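Local coordinates for protein phosphoacetylglucosamine mutase (PDB 5O9X) that interconverts the 6-phosphate and 1-phosphate of N-acetylglucosamine, a phosphomutase reaction that proceeds through a sugar bisphosphate, at residues T361-L366 against V377-A381. The protein carries 1 engineered substitution. Sequence-based numbering, arbitrary orientation.
With G16 (1,6-di-O-phosphono-alpha-D-glucopyranose), chain B.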
loop_
_atom_site.group_PDB
_atom_site.type_symbol
_atom_site.label_atom_id
_atom_site.label_comp_id
_atom_site.label_asym_id
_atom_site.label_seq_id
_atom_site.Cartn_x
_atom_site.Cartn_y
_atom_site.Cartn_z
ATOM N N THR A 361 -2.325 3.441 -11.177
ATOM C CA THR A 361 -1.724 2.578 -10.181
ATOM C C THR A 361 -0.901 3.399 -9.194
ATOM O O THR A 361 -0.184 4.360 -9.587
ATOM C CB THR A 361 -0.880 1.504 -10.872
ATOM O OG1 THR A 361 -1.790 0.512 -11.326
ATOM C CG2 THR A 361 0.118 0.831 -9.936
ATOM N N GLY A 362 -1.018 3.023 -7.924
ATOM C CA GLY A 362 -0.166 3.660 -6.869
ATOM C C GLY A 362 -1.155 4.303 -5.865
ATOM O O GLY A 362 -1.977 5.158 -6.230
ATOM N N VAL A 363 -1.036 3.941 -4.581
ATOM C CA VAL A 363 -1.899 4.425 -3.494
ATOM C C VAL A 363 -2.128 5.976 -3.471
ATOM O O VAL A 363 -3.212 6.464 -3.213
ATOM C CB VAL A 363 -1.282 4.001 -2.095
ATOM C CG1 VAL A 363 -2.166 4.493 -0.943
ATOM C CG2 VAL A 363 -1.183 2.493 -2.002
ATOM N N LYS A 364 -1.112 6.729 -3.786
ATOM C CA LYS A 364 -1.214 8.172 -3.810
ATOM C C LYS A 364 -2.389 8.622 -4.688
ATOM O O LYS A 364 -3.216 9.445 -4.292
ATOM C CB LYS A 364 0.164 8.776 -4.234
ATOM C CG LYS A 364 0.669 8.401 -5.671
ATOM C CD LYS A 364 2.212 8.397 -5.800
ATOM C CE LYS A 364 2.766 8.527 -7.235
ATOM N NZ LYS A 364 4.293 8.418 -7.346
ATOM N N HIS A 365 -2.494 8.051 -5.890
ATOM C CA HIS A 365 -3.603 8.348 -6.802
ATOM C C HIS A 365 -4.968 7.892 -6.296
ATOM O O HIS A 365 -6.007 8.582 -6.534
ATOM C CB HIS A 365 -3.316 7.692 -8.165
ATOM C CG HIS A 365 -2.016 8.169 -8.749
ATOM N ND1 HIS A 365 -1.797 9.486 -9.098
ATOM C CD2 HIS A 365 -0.880 7.506 -9.054
ATOM C CE1 HIS A 365 -0.578 9.611 -9.593
ATOM N NE2 HIS A 365 0.008 8.422 -9.570
ATOM N N LEU A 366 -5.021 6.694 -5.691
ATOM C CA LEU A 366 -6.334 6.235 -5.207
ATOM C C LEU A 366 -6.827 7.111 -4.062
ATOM O O LEU A 366 -8.024 7.379 -4.000
ATOM C CB LEU A 366 -6.342 4.748 -4.697
ATOM C CG LEU A 366 -6.272 3.706 -5.851
ATOM C CD1 LEU A 366 -4.828 3.425 -6.359
ATOM C CD2 LEU A 366 -6.808 2.357 -5.295
ATOM N N VAL A 377 -13.850 4.264 -0.321
ATOM C CA VAL A 377 -13.264 2.934 -0.088
ATOM C C VAL A 377 -12.250 2.807 -1.234
ATOM O O VAL A 377 -12.625 2.945 -2.410
ATOM C CB VAL A 377 -14.305 1.839 -0.192
ATOM C CG1 VAL A 377 -13.641 0.435 -0.064
ATOM C CG2 VAL A 377 -15.340 2.028 0.916
ATOM N N TYR A 378 -10.969 2.571 -0.926
ATOM C CA TYR A 378 -10.044 2.343 -2.048
ATOM C C TYR A 378 -9.047 1.201 -1.843
ATOM O O TYR A 378 -8.318 1.192 -0.871
ATOM C CB TYR A 378 -9.327 3.633 -2.432
ATOM C CG TYR A 378 -8.511 4.314 -1.355
ATOM C CD1 TYR A 378 -7.084 4.190 -1.290
ATOM C CD2 TYR A 378 -9.154 5.116 -0.434
ATOM C CE1 TYR A 378 -6.373 4.876 -0.272
ATOM C CE2 TYR A 378 -8.462 5.770 0.575
ATOM C CZ TYR A 378 -7.104 5.691 0.612
ATOM O OH TYR A 378 -6.565 6.416 1.638
ATOM N N PHE A 379 -9.093 0.218 -2.730
ATOM C CA PHE A 379 -8.138 -0.918 -2.737
ATOM C C PHE A 379 -7.552 -1.120 -4.135
ATOM O O PHE A 379 -8.292 -0.918 -5.091
ATOM C CB PHE A 379 -8.813 -2.210 -2.207
ATOM C CG PHE A 379 -8.911 -2.261 -0.702
ATOM C CD1 PHE A 379 -8.021 -3.012 0.029
ATOM C CD2 PHE A 379 -9.912 -1.510 -0.025
ATOM C CE1 PHE A 379 -8.074 -3.052 1.428
ATOM C CE2 PHE A 379 -9.983 -1.513 1.379
ATOM C CZ PHE A 379 -9.056 -2.324 2.081
ATOM N N GLU A 380 -6.300 -1.590 -4.251
ATOM C CA GLU A 380 -5.810 -2.128 -5.477
ATOM C C GLU A 380 -6.025 -3.605 -5.377
ATOM O O GLU A 380 -6.071 -4.126 -4.233
ATOM C CB GLU A 380 -4.303 -1.789 -5.630
ATOM C CG GLU A 380 -4.155 -0.268 -5.806
ATOM C CD GLU A 380 -2.701 0.126 -5.984
ATOM O OE1 GLU A 380 -1.961 0.186 -4.977
ATOM O OE2 GLU A 380 -2.305 0.362 -7.115
ATOM N N ALA A 381 -6.186 -4.284 -6.525
ATOM C CA ALA A 381 -6.395 -5.735 -6.541
ATOM C C ALA A 381 -5.313 -6.472 -5.758
ATOM O O ALA A 381 -5.575 -7.551 -5.218
ATOM C CB ALA A 381 -6.479 -6.233 -8.052
HETATM C C1 G16 B . 3.728 -0.410 -4.854
HETATM C C2 G16 B . 2.656 0.671 -4.747
HETATM C C3 G16 B . 1.281 0.110 -5.230
HETATM C C4 G16 B . 1.306 -0.472 -6.632
HETATM C C5 G16 B . 2.386 -1.546 -6.673
HETATM C C6 G16 B . 2.745 -2.029 -8.059
HETATM O O1 G16 B . 3.382 -1.493 -3.985
HETATM O O2 G16 B . 2.535 1.251 -3.411
HETATM O O3 G16 B . 0.360 1.113 -5.058
HETATM O O4 G16 B . 0.033 -1.124 -7.069
HETATM O O5 G16 B . 3.672 -1.026 -6.259
HETATM O O6 G16 B . 3.230 -0.836 -8.826
HETATM P P G16 B . 3.798 -1.060 -10.329
HETATM O O1P G16 B . 2.755 -1.868 -11.135
HETATM O O2P G16 B . 5.094 -1.898 -10.224
HETATM O O3P G16 B . 4.166 0.321 -10.913
HETATM P "P'" G16 B . 4.348 -1.993 -2.760
HETATM O O1X G16 B . 5.049 -0.740 -2.169
HETATM O O2X G16 B . 5.476 -2.866 -3.399
HETATM O O3X G16 B . 3.545 -2.869 -1.861
HETATM O O HOH W 1 -3.074 -0.894 -9.254
#
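E380 turns its buried carboxylate to the backbone of G362 and to the sugar of glucose 1,6-bisphosphate at once, so that OE2 alone is gripped by three donors. G362 N donates to E380 OE2 at 3.1 Å from above the carboxylate plane, 45° out of it. Sugar hydroxyl O4 donates to E380 OE2 at 2.8 Å, and a water shared with T361 OG1 gives the third bond. The other oxygen, E380 OE1, takes a short hydrogen bond of 2.5 Å from sugar O3. V363 N gives that same O3 a bent bond of 3.2 Å, making the first turn of helix 363-370 part of the sugar site. In domain III of this phosphohexomutase, strand 375-379 leads into a loop that begins with E380 and also carries H384, which bonds the ligand too, consistent with the family's sugar-binding loop. The CG of E380 stands anti to its carbonyl carbon (chi1 -67°) and the chain runs on extended, which carries the carboxylate past L366 to the sugar. Both methyls of L366 lie against this aliphatic part, CD1 and CD2 each 3.8 Å from E380 CG. Deeper in, L366 CB presses on CD1 of Y378 at 3.5 Å, with the L366 backbone over one face of the ring and V363 CG1 near its edge. V335 of strand 332-337 touches both L366 and Y378.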